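Local structure of formyltransferase PseJ (Anoxybacillus kamchatkensis G10, 6EDK) at residues K27-G32 with E48-Q53; K36-F41 with K160-Y165; D54-K59 with Y72-I77; F68-G73 with I91-S96. The protein belongs to the formyltransferase family and binds the ligand 1YA in a pocket next to a mixed beta sheet flanked by helices. One frame throughout, in Å; residues are numbered along the deposited sequence.

Contact 1 of 4, residues K27-G32 with E48-Q53; sequences KILLLG and EVTQYQ
Gln51 reaches beyond the strand ladder to give NE2 to Gly32 O, 2.8 Å away and nearly straight (174° at the hydrogen), with the acceptor in the plane of the amide. A bend at chi2 of -90° turns that amide toward Gly32. Gly32 is suited to its place because, at its backbone angles, a CB would be jammed against the preceding carbonyl O. Behind it, the parallel strands 27-31 and 48-52 exchange five backbone hydrogen bonds, beginning with Ile28 N to Glu48 O (2.8 Å) and ending with Gly32 N to Tyr52 O (3.0 Å). On the face they share with Gln51, Ile28, Leu30 and Val49 are buried, packed tightly by helix 36-43 (Leu38 on Leu30, Leu42 on Val49), which completes a beta-alpha-beta unit. On the other face, Leu31 CD2 packs on Tyr52 CB (3.9 Å), and Leu29 CD1 reaches Thr50 OG1 (3.4 Å). This face loosens toward its solvent-facing end, where the extended Lys27 leaves NZ 4.0 Å from Glu48 OE2, a long salt bridge. The backbone ladder and the amide bond therefore probably fix the pairing of this edge strand, and the outer charge pair adds less.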
# COMPACT_ATOMS: atom_id res chain seq x y z
N LYS A 27 1.97 20.37 -4.68
CA LYS A 27 0.66 20.07 -4.13
C LYS A 27 0.50 18.55 -4.13
O LYS A 27 0.50 17.93 -5.20
CB LYS A 27 -0.43 20.74 -4.97
CG LYS A 27 -1.82 20.51 -4.42
CD LYS A 27 -2.90 21.40 -5.09
CE LYS A 27 -4.20 21.27 -4.28
NZ LYS A 27 -5.41 21.95 -4.84
N ILE A 28 0.31 17.98 -2.95
CA ILE A 28 0.20 16.51 -2.81
C ILE A 28 -1.20 16.14 -2.42
O ILE A 28 -1.76 16.72 -1.50
CB ILE A 28 1.20 15.97 -1.76
CG1 ILE A 28 2.62 16.38 -2.14
CG2 ILE A 28 1.02 14.43 -1.66
CD1 ILE A 28 3.61 16.17 -1.00
N LEU A 29 -1.75 15.19 -3.13
CA LEU A 29 -3.06 14.64 -2.85
C LEU A 29 -2.84 13.29 -2.15
O LEU A 29 -2.27 12.40 -2.77
CB LEU A 29 -3.85 14.40 -4.12
CG LEU A 29 -5.20 13.72 -3.98
CD1 LEU A 29 -6.12 14.53 -3.04
CD2 LEU A 29 -5.90 13.46 -5.36
N LEU A 30 -3.35 13.16 -0.94
CA LEU A 30 -3.30 11.91 -0.17
C LEU A 30 -4.63 11.23 -0.27
O LEU A 30 -5.65 11.78 0.17
CB LEU A 30 -2.93 12.22 1.28
CG LEU A 30 -2.92 11.14 2.33
CD1 LEU A 30 -2.00 9.98 1.92
CD2 LEU A 30 -2.46 11.82 3.65
N LEU A 31 -4.66 10.07 -0.91
CA LEU A 31 -5.87 9.29 -1.04
C LEU A 31 -5.94 8.24 0.05
O LEU A 31 -4.95 7.50 0.30
CB LEU A 31 -5.96 8.61 -2.38
CG LEU A 31 -5.98 9.57 -3.59
CD1 LEU A 31 -5.99 8.83 -4.87
CD2 LEU A 31 -7.22 10.49 -3.48
N GLY A 32 -7.11 8.15 0.68
CA GLY A 32 -7.33 7.26 1.80
C GLY A 32 -7.75 7.99 3.05
O GLY A 32 -8.08 9.15 3.03
N GLU A 48 2.07 21.60 0.03
CA GLU A 48 0.71 21.73 0.51
C GLU A 48 0.03 20.39 0.28
O GLU A 48 0.33 19.69 -0.68
CB GLU A 48 -0.03 22.91 -0.14
CG GLU A 48 -0.88 22.60 -1.33
CD GLU A 48 -1.69 23.84 -1.80
OE1 GLU A 48 -1.21 24.99 -1.57
OE2 GLU A 48 -2.80 23.66 -2.39
N VAL A 49 -0.84 20.04 1.18
CA VAL A 49 -1.45 18.73 1.18
C VAL A 49 -2.96 18.85 1.21
O VAL A 49 -3.53 19.61 1.99
CB VAL A 49 -0.97 17.88 2.41
CG1 VAL A 49 -1.71 16.59 2.39
CG2 VAL A 49 0.55 17.74 2.37
N THR A 50 -3.60 18.03 0.41
CA THR A 50 -5.05 17.83 0.50
C THR A 50 -5.29 16.35 0.59
O THR A 50 -4.47 15.56 0.14
CB THR A 50 -5.80 18.39 -0.73
OG1 THR A 50 -5.45 17.63 -1.88
CG2 THR A 50 -5.44 19.87 -0.96
N GLN A 51 -6.45 15.98 1.15
CA GLN A 51 -6.81 14.59 1.37
C GLN A 51 -8.17 14.33 0.79
O GLN A 51 -9.05 15.20 0.81
CB GLN A 51 -6.80 14.23 2.88
CG GLN A 51 -7.37 12.82 3.23
CD GLN A 51 -8.89 12.77 3.53
OE1 GLN A 51 -9.53 13.80 3.76
NE2 GLN A 51 -9.48 11.53 3.52
N TYR A 52 -8.37 13.09 0.34
CA TYR A 52 -9.65 12.67 -0.23
C TYR A 52 -9.82 11.18 -0.06
O TYR A 52 -8.87 10.41 -0.28
CB TYR A 52 -9.68 13.02 -1.72
CG TYR A 52 -11.07 13.07 -2.31
CD1 TYR A 52 -11.98 14.04 -1.88
CD2 TYR A 52 -11.44 12.20 -3.30
CE1 TYR A 52 -13.24 14.10 -2.42
CE2 TYR A 52 -12.72 12.24 -3.86
CZ TYR A 52 -13.61 13.21 -3.41
OH TYR A 52 -14.89 13.30 -3.95
N GLN A 53 -11.04 10.74 0.26
CA GLN A 53 -11.23 9.30 0.40
C GLN A 53 -12.32 8.69 -0.47
O GLN A 53 -12.52 7.48 -0.39
CB GLN A 53 -11.49 8.93 1.86
CG GLN A 53 -12.48 9.78 2.59
CD GLN A 53 -12.79 9.18 3.96
OE1 GLN A 53 -11.89 8.63 4.61
NE2 GLN A 53 -14.06 9.26 4.39

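Contact 2 of 4, residues K36-F41 with K160-Y165. With SO4 (sulfate ion), chain C.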
# COMPACT_ATOMS: atom_id res chain seq x y z
N LYS A 36 -3.44 12.70 10.14
CA LYS A 36 -2.80 13.97 10.44
C LYS A 36 -1.30 13.85 10.51
O LYS A 36 -0.58 14.74 10.04
CB LYS A 36 -3.35 14.54 11.75
CG LYS A 36 -2.82 15.95 12.06
CD LYS A 36 -3.18 16.40 13.49
CE LYS A 36 -2.38 17.64 13.91
NZ LYS A 36 -2.31 18.65 12.81
N TRP A 37 -0.77 12.75 11.09
CA TRP A 37 0.67 12.65 11.20
C TRP A 37 1.33 12.69 9.84
O TRP A 37 2.45 13.19 9.68
CB TRP A 37 1.08 11.35 11.98
CG TRP A 37 0.78 10.06 11.21
CD1 TRP A 37 -0.33 9.29 11.33
CD2 TRP A 37 1.60 9.45 10.26
NE1 TRP A 37 -0.27 8.25 10.45
CE2 TRP A 37 0.91 8.33 9.78
CE3 TRP A 37 2.81 9.77 9.69
CZ2 TRP A 37 1.43 7.53 8.75
CZ3 TRP A 37 3.34 8.98 8.71
CH2 TRP A 37 2.64 7.87 8.24
N LEU A 38 0.69 12.08 8.83
CA LEU A 38 1.28 12.05 7.50
C LEU A 38 1.12 13.40 6.77
O LEU A 38 2.06 13.88 6.12
CB LEU A 38 0.62 10.94 6.70
CG LEU A 38 1.11 10.71 5.27
CD1 LEU A 38 2.57 10.61 5.17
CD2 LEU A 38 0.43 9.47 4.73
N ARG A 39 -0.05 14.01 6.91
CA ARG A 39 -0.20 15.38 6.45
C ARG A 39 0.89 16.26 7.02
O ARG A 39 1.62 16.93 6.27
CB ARG A 39 -1.58 15.90 6.82
CG ARG A 39 -1.75 17.40 6.65
CD ARG A 39 -3.13 17.84 7.17
NE ARG A 39 -4.19 17.51 6.21
CZ ARG A 39 -4.46 18.25 5.12
NH1 ARG A 39 -3.72 19.33 4.83
NH2 ARG A 39 -5.44 17.87 4.30
N ASP A 40 1.07 16.23 8.35
CA ASP A 40 2.08 17.08 8.97
C ASP A 40 3.48 16.77 8.47
O ASP A 40 4.29 17.67 8.28
CB ASP A 40 2.07 16.92 10.51
CG ASP A 40 0.89 17.56 11.14
OD1 ASP A 40 0.25 18.42 10.51
OD2 ASP A 40 0.59 17.19 12.28
N PHE A 41 3.82 15.47 8.34
CA PHE A 41 5.14 15.10 7.86
C PHE A 41 5.39 15.69 6.47
O PHE A 41 6.43 16.29 6.20
CB PHE A 41 5.29 13.53 7.80
CG PHE A 41 6.55 13.06 7.12
CD1 PHE A 41 7.75 13.01 7.81
CD2 PHE A 41 6.53 12.62 5.82
CE1 PHE A 41 8.93 12.58 7.20
CE2 PHE A 41 7.70 12.21 5.19
CZ PHE A 41 8.89 12.17 5.87
N LYS A 160 7.22 3.73 8.31
CA LYS A 160 8.65 4.01 8.42
C LYS A 160 9.34 4.05 7.08
O LYS A 160 10.18 4.91 6.83
CB LYS A 160 9.26 2.94 9.33
CG LYS A 160 10.70 3.16 9.68
CD LYS A 160 11.29 2.06 10.61
CE LYS A 160 12.77 2.38 10.85
NZ LYS A 160 13.55 1.18 11.26
N LEU A 161 9.11 3.05 6.23
CA LEU A 161 9.79 2.96 4.95
C LEU A 161 9.46 4.17 4.08
O LEU A 161 10.33 4.73 3.38
CB LEU A 161 9.32 1.67 4.23
CG LEU A 161 9.95 1.30 2.90
CD1 LEU A 161 11.43 0.97 3.03
CD2 LEU A 161 9.23 0.11 2.24
N PHE A 162 8.21 4.61 4.17
CA PHE A 162 7.80 5.79 3.38
C PHE A 162 8.58 7.02 3.83
O PHE A 162 9.16 7.77 3.01
CB PHE A 162 6.32 6.03 3.57
CG PHE A 162 5.89 7.33 2.91
CD1 PHE A 162 5.82 7.40 1.57
CD2 PHE A 162 5.74 8.44 3.69
CE1 PHE A 162 5.51 8.63 0.96
CE2 PHE A 162 5.45 9.69 3.08
CZ PHE A 162 5.36 9.71 1.74
N MET A 163 8.58 7.26 5.14
CA MET A 163 9.26 8.48 5.65
C MET A 163 10.75 8.38 5.42
O MET A 163 11.41 9.41 5.20
CB MET A 163 8.97 8.68 7.13
CG MET A 163 7.52 9.06 7.44
SD MET A 163 7.01 9.58 9.11
CE MET A 163 7.11 8.00 9.97
N GLU A 164 11.31 7.16 5.51
CA GLU A 164 12.73 7.01 5.24
C GLU A 164 13.08 7.39 3.82
O GLU A 164 14.13 8.01 3.59
CB GLU A 164 13.20 5.59 5.52
CG GLU A 164 14.64 5.29 5.17
CD GLU A 164 15.02 3.87 5.57
OE1 GLU A 164 14.19 3.19 6.24
OE2 GLU A 164 16.16 3.48 5.27
N TYR A 165 12.21 7.07 2.86
CA TYR A 165 12.59 7.26 1.45
C TYR A 165 11.91 8.46 0.79
O TYR A 165 12.30 8.85 -0.30
CB TYR A 165 12.29 5.99 0.63
CG TYR A 165 13.33 4.92 0.81
CD1 TYR A 165 14.48 4.90 0.07
CD2 TYR A 165 13.18 3.95 1.79
CE1 TYR A 165 15.45 3.94 0.25
CE2 TYR A 165 14.18 2.92 1.96
CZ TYR A 165 15.31 2.95 1.17
OH TYR A 165 16.31 2.01 1.30
S SO4 C . -4.02 10.47 13.00
O1 SO4 C . -4.92 11.25 12.11
O2 SO4 C . -4.66 10.33 14.31
O3 SO4 C . -3.77 9.13 12.44
O4 SO4 C . -2.72 11.17 13.19
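Helices 36-43 and 147-169 lie side by side on one face of the central sheet, and Phe41 meets Met163 between them. The axes of the two short segments run nearly parallel (7°) but 12.2 Å apart, so long side chains have to bridge the space. Met163 suits this: its flexible thioether lies over one face of the Phe41 ring, with CG 3.7 Å from the centroid and almost on the normal, a CH-pi contact. SD is over the same ring, 4.1 Å from the centroid, and it also touches Trp37 CZ3 at 3.7 Å, approaching the indole obliquely. Both are Met-aromatic contacts. Trp37 gets there with CG held between the backbone N and the carbonyl carbon (chi1 68°). Deeper in, Leu38 CD1 packs on Phe162 CE2 at 3.7 Å, the two side chains crossing at about a right angle, while Phe41 CE2 comes within 4.0 Å of the same atom. Phe162 goes on to Ile70 and Ile121 of the sheet. At the first turn of helix 36-43 sits a sulfate, probably from the crystallisation liquor. Lys36 N donates to its O1 (2.9 Å). Trp37 N donates to its O4 (3.3 Å), as often happens with anions at helix N termini. The wholly apolar seam between neighbouring helices laid on a sheet is typical of a layered alpha/beta fold.

Contact 3 of 4, residues D54-K59 with Y72-I77. With 1YA (N-{4-[{[(6S)-2-amino-4-oxo-3,4,5,6,7,8-hexahydropteridin-6-yl]methyl}(formyl)amino]benzoyl}-L-glutamic acid), chain D.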
# COMPACT_ATOMS: atom_id res chain seq x y z
N ASP A 54 -12.98 9.46 -1.35
CA ASP A 54 -14.09 8.93 -2.12
C ASP A 54 -13.66 8.65 -3.56
O ASP A 54 -12.53 8.95 -3.97
CB ASP A 54 -15.28 9.91 -2.09
CG ASP A 54 -15.91 10.04 -0.70
OD1 ASP A 54 -15.75 9.15 0.16
OD2 ASP A 54 -16.60 11.05 -0.48
N LYS A 55 -14.58 8.12 -4.37
CA LYS A 55 -14.29 7.86 -5.78
C LYS A 55 -13.92 9.13 -6.52
O LYS A 55 -14.35 10.23 -6.17
CB LYS A 55 -15.50 7.23 -6.49
CG LYS A 55 -15.89 5.87 -5.93
CD LYS A 55 -17.20 5.36 -6.55
CE LYS A 55 -17.79 4.22 -5.70
NZ LYS A 55 -19.01 3.59 -6.29
N LEU A 56 -13.12 8.97 -7.58
CA LEU A 56 -12.59 10.06 -8.36
C LEU A 56 -12.93 9.84 -9.82
O LEU A 56 -12.41 8.92 -10.44
CB LEU A 56 -11.08 10.19 -8.22
CG LEU A 56 -10.57 10.81 -6.95
CD1 LEU A 56 -9.07 10.54 -6.98
CD2 LEU A 56 -10.85 12.26 -6.91
N ASP A 57 -13.78 10.70 -10.36
CA ASP A 57 -13.91 10.81 -11.80
C ASP A 57 -12.68 11.53 -12.30
O ASP A 57 -12.09 12.38 -11.59
CB ASP A 57 -15.20 11.59 -12.15
CG ASP A 57 -15.50 11.61 -13.66
OD1 ASP A 57 -14.86 12.39 -14.40
OD2 ASP A 57 -16.37 10.82 -14.11
N LYS A 58 -12.29 11.24 -13.54
CA LYS A 58 -11.09 11.89 -14.07
C LYS A 58 -11.25 13.40 -14.22
O LYS A 58 -10.23 14.11 -14.32
CB LYS A 58 -10.71 11.29 -15.42
CG LYS A 58 -11.59 11.64 -16.60
CD LYS A 58 -11.17 10.80 -17.83
CE LYS A 58 -12.07 11.00 -19.05
NZ LYS A 58 -12.35 9.69 -19.76
N LYS A 59 -12.49 13.91 -14.24
CA LYS A 59 -12.72 15.36 -14.31
C LYS A 59 -12.79 16.03 -12.94
O LYS A 59 -12.83 17.27 -12.89
CB LYS A 59 -14.01 15.64 -15.08
CG LYS A 59 -13.97 15.20 -16.54
CD LYS A 59 -15.31 15.48 -17.28
CE LYS A 59 -16.39 14.50 -16.82
NZ LYS A 59 -17.61 14.73 -17.62
N TYR A 72 -2.80 5.46 0.29
CA TYR A 72 -2.45 4.63 1.48
C TYR A 72 -3.79 4.27 2.09
O TYR A 72 -4.39 5.08 2.81
CB TYR A 72 -1.56 5.40 2.43
CG TYR A 72 -1.15 4.60 3.67
CD1 TYR A 72 -1.18 3.22 3.65
CD2 TYR A 72 -0.72 5.24 4.85
CE1 TYR A 72 -0.81 2.48 4.80
CE2 TYR A 72 -0.35 4.47 5.99
CZ TYR A 72 -0.40 3.13 5.93
OH TYR A 72 -0.03 2.31 7.02
N GLY A 73 -4.28 3.09 1.75
CA GLY A 73 -5.57 2.64 2.21
C GLY A 73 -6.73 3.19 1.40
O GLY A 73 -7.85 3.20 1.89
N TYR A 74 -6.47 3.70 0.20
CA TYR A 74 -7.54 4.20 -0.66
C TYR A 74 -8.39 3.04 -1.15
O TYR A 74 -7.87 2.02 -1.61
CB TYR A 74 -6.95 4.93 -1.84
CG TYR A 74 -7.96 5.60 -2.73
CD1 TYR A 74 -8.88 6.51 -2.22
CD2 TYR A 74 -7.98 5.33 -4.10
CE1 TYR A 74 -9.82 7.16 -3.08
CE2 TYR A 74 -8.92 5.96 -4.96
CZ TYR A 74 -9.83 6.85 -4.43
OH TYR A 74 -10.74 7.47 -5.29
N ARG A 75 -9.70 3.20 -1.08
CA ARG A 75 -10.58 2.06 -1.21
C ARG A 75 -11.06 1.81 -2.64
O ARG A 75 -11.76 0.83 -2.86
CB ARG A 75 -11.79 2.22 -0.28
CG ARG A 75 -11.47 1.75 1.17
CD ARG A 75 -12.38 2.45 2.20
NE ARG A 75 -12.06 3.88 2.34
CZ ARG A 75 -11.35 4.41 3.34
NH1 ARG A 75 -10.88 3.64 4.33
NH2 ARG A 75 -11.12 5.72 3.33
N TYR A 76 -10.67 2.63 -3.60
CA TYR A 76 -11.17 2.47 -4.95
C TYR A 76 -10.06 2.31 -5.97
O TYR A 76 -8.91 2.78 -5.78
CB TYR A 76 -12.07 3.68 -5.34
CG TYR A 76 -13.14 3.93 -4.30
CD1 TYR A 76 -14.30 3.16 -4.26
CD2 TYR A 76 -12.97 4.91 -3.29
CE1 TYR A 76 -15.27 3.38 -3.30
CE2 TYR A 76 -13.94 5.12 -2.32
CZ TYR A 76 -15.10 4.35 -2.34
OH TYR A 76 -16.06 4.54 -1.39
N ILE A 77 -10.42 1.66 -7.06
CA ILE A 77 -9.55 1.57 -8.23
C ILE A 77 -9.46 2.95 -8.87
O ILE A 77 -10.48 3.61 -9.07
CB ILE A 77 -10.10 0.51 -9.20
CG1 ILE A 77 -10.25 -0.81 -8.43
CG2 ILE A 77 -9.20 0.38 -10.41
CD1 ILE A 77 -11.10 -1.84 -9.11
N1 1YA D . -5.90 1.89 -8.31
C2 1YA D . -5.05 1.44 -9.43
NA2 1YA D . -5.44 1.70 -10.81
N3 1YA D . -3.73 0.73 -9.22
C4 1YA D . -3.26 0.40 -7.87
O4 1YA D . -2.20 -0.19 -7.77
C4A 1YA D . -4.14 0.84 -6.75
N5 1YA D . -3.71 0.62 -5.46
C6 1YA D . -4.84 0.66 -4.41
C7 1YA D . -5.72 1.71 -4.53
N8 1YA D . -6.24 2.03 -5.96
C8A 1YA D . -5.45 1.63 -6.97
C9 1YA D . -5.56 -0.70 -4.56
N10 1YA D . -6.62 -0.91 -3.55
C11 1YA D . -10.26 -2.68 -4.78
C12 1YA D . -10.29 -1.42 -4.21
C13 1YA D . -9.10 -0.82 -3.82
C14 1YA D . -7.91 -1.50 -3.98
C15 1YA D . -7.89 -2.77 -4.54
C16 1YA D . -9.07 -3.37 -4.93
C17 1YA D . -11.56 -3.40 -5.21
N 1YA D . -11.65 -4.81 -4.76
CA 1YA D . -12.81 -5.70 -5.04
CB 1YA D . -12.87 -6.02 -6.56
CG 1YA D . -11.53 -5.80 -7.27
CD 1YA D . -11.48 -6.48 -8.65
OE1 1YA D . -10.38 -6.57 -9.28
OE2 1YA D . -12.53 -6.94 -9.16
CT 1YA D . -12.67 -6.99 -4.19
O2 1YA D . -11.66 -7.19 -3.44
O1 1YA D . -13.57 -7.86 -4.22
C18 1YA D . -6.42 -0.63 -2.13
O5 1YA D . -5.40 -0.17 -1.74
O 1YA D . -12.40 -2.84 -5.82
O HOH W 1 -10.55 6.89 -10.21
O HOH W 2 -11.64 6.26 -7.89
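The Tyr76 ring has Lys55 over one face and Arg75 CB over the other, with Tyr74 CE1 at its edge. Lys55 CG lies 3.6 Å from the ring centroid, 14° off the normal, a CH-pi contact. Its chain crosses the tyrosine at about a right angle and then extends onward, so the methylenes cover the ring before the amine is reached. The Tyr74 ring has Tyr76 N over one face and Asp54 O in plane at its edge. Its OH donates to that oxygen over 2.7 Å, although the hydroxyl stands 36° out of the carbonyl plane. A water also binds the phenol: it donates to Tyr74 OH (3.0 Å) and Ile77 O (3.1 Å), and it accepts from Leu56 N. A tyrosine suits this place because its rigid ring carries a hydroxyl across to the other loop. Loop 72-77 lines the ligand pocket, and Tyr76 O accepts a hydrogen bond from 1YA N8 (2.8 Å). With Tyr74 OH both giving and receiving a bond, the outer loop 54-59 is tied to the back of the wall that holds the ligand, which is consistent with a second-shell role.

Contact 4 of 4, residues F68-G73 with I91-S96. With 1YA (N-{4-[{[(6S)-2-amino-4-oxo-3,4,5,6,7,8-hexahydropteridin-6-yl]methyl}(formyl)amino]benzoyl}-L-glutamic acid), chain D.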
# COMPACT_ATOMS: atom_id res chain seq x y z
N PHE A 68 1.48 15.44 -7.14
CA PHE A 68 1.87 14.08 -6.70
C PHE A 68 0.72 13.48 -5.94
O PHE A 68 0.04 14.19 -5.20
CB PHE A 68 3.12 14.16 -5.87
CG PHE A 68 3.97 12.90 -5.92
CD1 PHE A 68 4.95 12.75 -6.88
CD2 PHE A 68 3.77 11.89 -5.00
CE1 PHE A 68 5.72 11.60 -6.94
CE2 PHE A 68 4.52 10.74 -5.07
CZ PHE A 68 5.50 10.60 -6.05
N ILE A 69 0.44 12.19 -6.18
CA ILE A 69 -0.61 11.47 -5.48
C ILE A 69 0.02 10.38 -4.62
O ILE A 69 0.88 9.65 -5.11
CB ILE A 69 -1.61 10.82 -6.45
CG1 ILE A 69 -2.30 11.96 -7.29
CG2 ILE A 69 -2.58 10.00 -5.72
CD1 ILE A 69 -3.13 11.43 -8.41
N ILE A 70 -0.38 10.29 -3.35
CA ILE A 70 0.02 9.18 -2.47
C ILE A 70 -1.24 8.47 -2.03
O ILE A 70 -2.11 9.06 -1.37
CB ILE A 70 0.83 9.67 -1.26
CG1 ILE A 70 2.09 10.37 -1.68
CG2 ILE A 70 1.18 8.41 -0.30
CD1 ILE A 70 2.75 11.16 -0.55
N SER A 71 -1.41 7.20 -2.41
CA SER A 71 -2.55 6.47 -1.88
C SER A 71 -2.08 5.50 -0.80
O SER A 71 -1.07 4.81 -0.97
CB SER A 71 -3.36 5.70 -2.94
OG SER A 71 -2.69 4.67 -3.59
N TYR A 72 -2.80 5.46 0.29
CA TYR A 72 -2.45 4.63 1.48
C TYR A 72 -3.79 4.27 2.09
O TYR A 72 -4.39 5.08 2.81
CB TYR A 72 -1.56 5.40 2.43
CG TYR A 72 -1.15 4.60 3.67
CD1 TYR A 72 -1.18 3.22 3.65
CD2 TYR A 72 -0.72 5.24 4.85
CE1 TYR A 72 -0.81 2.48 4.80
CE2 TYR A 72 -0.35 4.47 5.99
CZ TYR A 72 -0.40 3.13 5.93
OH TYR A 72 -0.03 2.31 7.02
N GLY A 73 -4.28 3.09 1.75
CA GLY A 73 -5.57 2.64 2.21
C GLY A 73 -6.73 3.19 1.40
O GLY A 73 -7.85 3.20 1.89
N ILE A 91 1.96 7.11 -6.32
CA ILE A 91 2.48 5.92 -5.64
C ILE A 91 1.42 5.37 -4.70
O ILE A 91 0.55 6.09 -4.26
CB ILE A 91 3.75 6.19 -4.87
CG1 ILE A 91 3.55 7.10 -3.65
CG2 ILE A 91 4.87 6.72 -5.73
CD1 ILE A 91 4.77 7.41 -2.94
N ASN A 92 1.58 4.09 -4.32
CA ASN A 92 0.66 3.43 -3.41
C ASN A 92 1.53 2.67 -2.38
O ASN A 92 2.64 2.21 -2.74
CB ASN A 92 -0.21 2.43 -4.14
CG ASN A 92 -1.22 1.73 -3.22
OD1 ASN A 92 -2.03 2.36 -2.57
ND2 ASN A 92 -1.19 0.39 -3.20
N LEU A 93 1.06 2.67 -1.14
CA LEU A 93 1.65 1.95 0.01
C LEU A 93 0.82 0.71 0.30
O LEU A 93 -0.34 0.79 0.76
CB LEU A 93 1.69 2.83 1.27
CG LEU A 93 2.74 3.91 1.35
CD1 LEU A 93 2.86 4.81 0.13
CD2 LEU A 93 2.55 4.77 2.58
N HIS A 94 1.41 -0.48 0.06
CA HIS A 94 0.71 -1.76 0.11
C HIS A 94 1.45 -2.67 1.07
O HIS A 94 2.65 -2.83 0.93
CB HIS A 94 0.70 -2.40 -1.29
CG HIS A 94 -0.04 -3.67 -1.37
ND1 HIS A 94 -1.40 -3.74 -1.19
CD2 HIS A 94 0.37 -4.94 -1.61
CE1 HIS A 94 -1.79 -5.00 -1.28
NE2 HIS A 94 -0.73 -5.75 -1.53
N ILE A 95 0.75 -3.24 2.02
CA ILE A 95 1.40 -4.05 3.05
C ILE A 95 1.52 -5.51 2.65
O ILE A 95 1.19 -6.42 3.43
CB ILE A 95 0.75 -3.86 4.40
CG1 ILE A 95 -0.75 -4.14 4.39
CG2 ILE A 95 1.06 -2.44 4.96
CD1 ILE A 95 -1.33 -4.38 5.80
N SER A 96 2.04 -5.75 1.46
CA SER A 96 2.56 -7.05 1.10
C SER A 96 3.93 -6.89 0.46
O SER A 96 4.37 -5.81 0.08
CB SER A 96 1.58 -7.81 0.16
OG SER A 96 1.91 -7.38 -1.15
N1 1YA D . -5.90 1.89 -8.31
C2 1YA D . -5.05 1.44 -9.43
NA2 1YA D . -5.44 1.70 -10.81
N3 1YA D . -3.73 0.73 -9.22
C4 1YA D . -3.26 0.40 -7.87
O4 1YA D . -2.20 -0.19 -7.77
C4A 1YA D . -4.14 0.84 -6.75
N5 1YA D . -3.71 0.62 -5.46
C6 1YA D . -4.84 0.66 -4.41
C7 1YA D . -5.72 1.71 -4.53
N8 1YA D . -6.24 2.03 -5.96
C8A 1YA D . -5.45 1.63 -6.97
C9 1YA D . -5.56 -0.70 -4.56
N10 1YA D . -6.62 -0.91 -3.55
C11 1YA D . -10.26 -2.68 -4.78
C12 1YA D . -10.29 -1.42 -4.21
C13 1YA D . -9.10 -0.82 -3.82
C14 1YA D . -7.91 -1.50 -3.98
C15 1YA D . -7.89 -2.77 -4.54
C16 1YA D . -9.07 -3.37 -4.93
C17 1YA D . -11.56 -3.40 -5.21
N 1YA D . -11.65 -4.81 -4.76
CA 1YA D . -12.81 -5.70 -5.04
CB 1YA D . -12.87 -6.02 -6.56
CG 1YA D . -11.53 -5.80 -7.27
CD 1YA D . -11.48 -6.48 -8.65
OE1 1YA D . -10.38 -6.57 -9.28
OE2 1YA D . -12.53 -6.94 -9.16
CT 1YA D . -12.67 -6.99 -4.19
O2 1YA D . -11.66 -7.19 -3.44
O1 1YA D . -13.57 -7.86 -4.22
C18 1YA D . -6.42 -0.63 -2.13
O5 1YA D . -5.40 -0.17 -1.74
O 1YA D . -12.40 -2.84 -5.82
O HOH W 3 -2.79 1.41 0.16
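Leu93 crosses Tyr72 at about a right angle, setting CD2 3.8 Å above one face of the ring and toward its rim, a CH-pi contact, while Leu93 CB approaches Tyr72 CD1 (3.7 Å). The phenol end of Tyr72 is held by Glu159. Ile70 and Ile91 instead lie alongside one another and point the same way, CG1 to CG1 at 4.1 Å, and Ile70 CG2 slants against Leu93 CD1. Ile91 also presents CD1 in plane at the edge of the Phe68 ring. A chi1 of 68° spreads the two branches of Ile91 so that CG2 and CD1 both touch that phenylalanine. Beta-branched and leucine side chains suit this deeply buried face, which helix 147-169 covers through Ile158 on Leu93. The strands belong to the beta-alpha-beta unit 68-71, 80-85, 90-94 and run parallel at the centre of the sheet, joined by Ile91 N to Ile69 O (3.0 Å), Ser71 N to Ile91 O (2.9 Å) and Leu93 N to Ser71 O (3.0 Å). Ser71 and Asn92 share the other face, where the Asn92 side chain lies beside 1YA in the ligand pocket. Past the ladder, a water accepts from Gly73 N and donates to Leu93 O (2.6 Å).

Overall arrangement
From the N terminus, strand 27-31 opens contact 1 and helix 36-43 opens contact 2 before strand 48-52 closes contact 1, so these two cross. Arg39 of the helix reaches Val49 O of that strand. The chain continues directly into loop 54-59, which opens contact 3. Strand 68-71 opens contact 4 and pairs with strand 27-31, joining contacts 1 and 4 in one sheet, and the following loop closes contact 3. Contacts 3 and 4 share Tyr72 and Gly73 and both touch 1YA. Contact 4 closes at 91-96. Contact 2 closes last, at 160-165, enclosing contacts 3 and 4 and laying Phe162 on Ile70 and Leu93 of the latter.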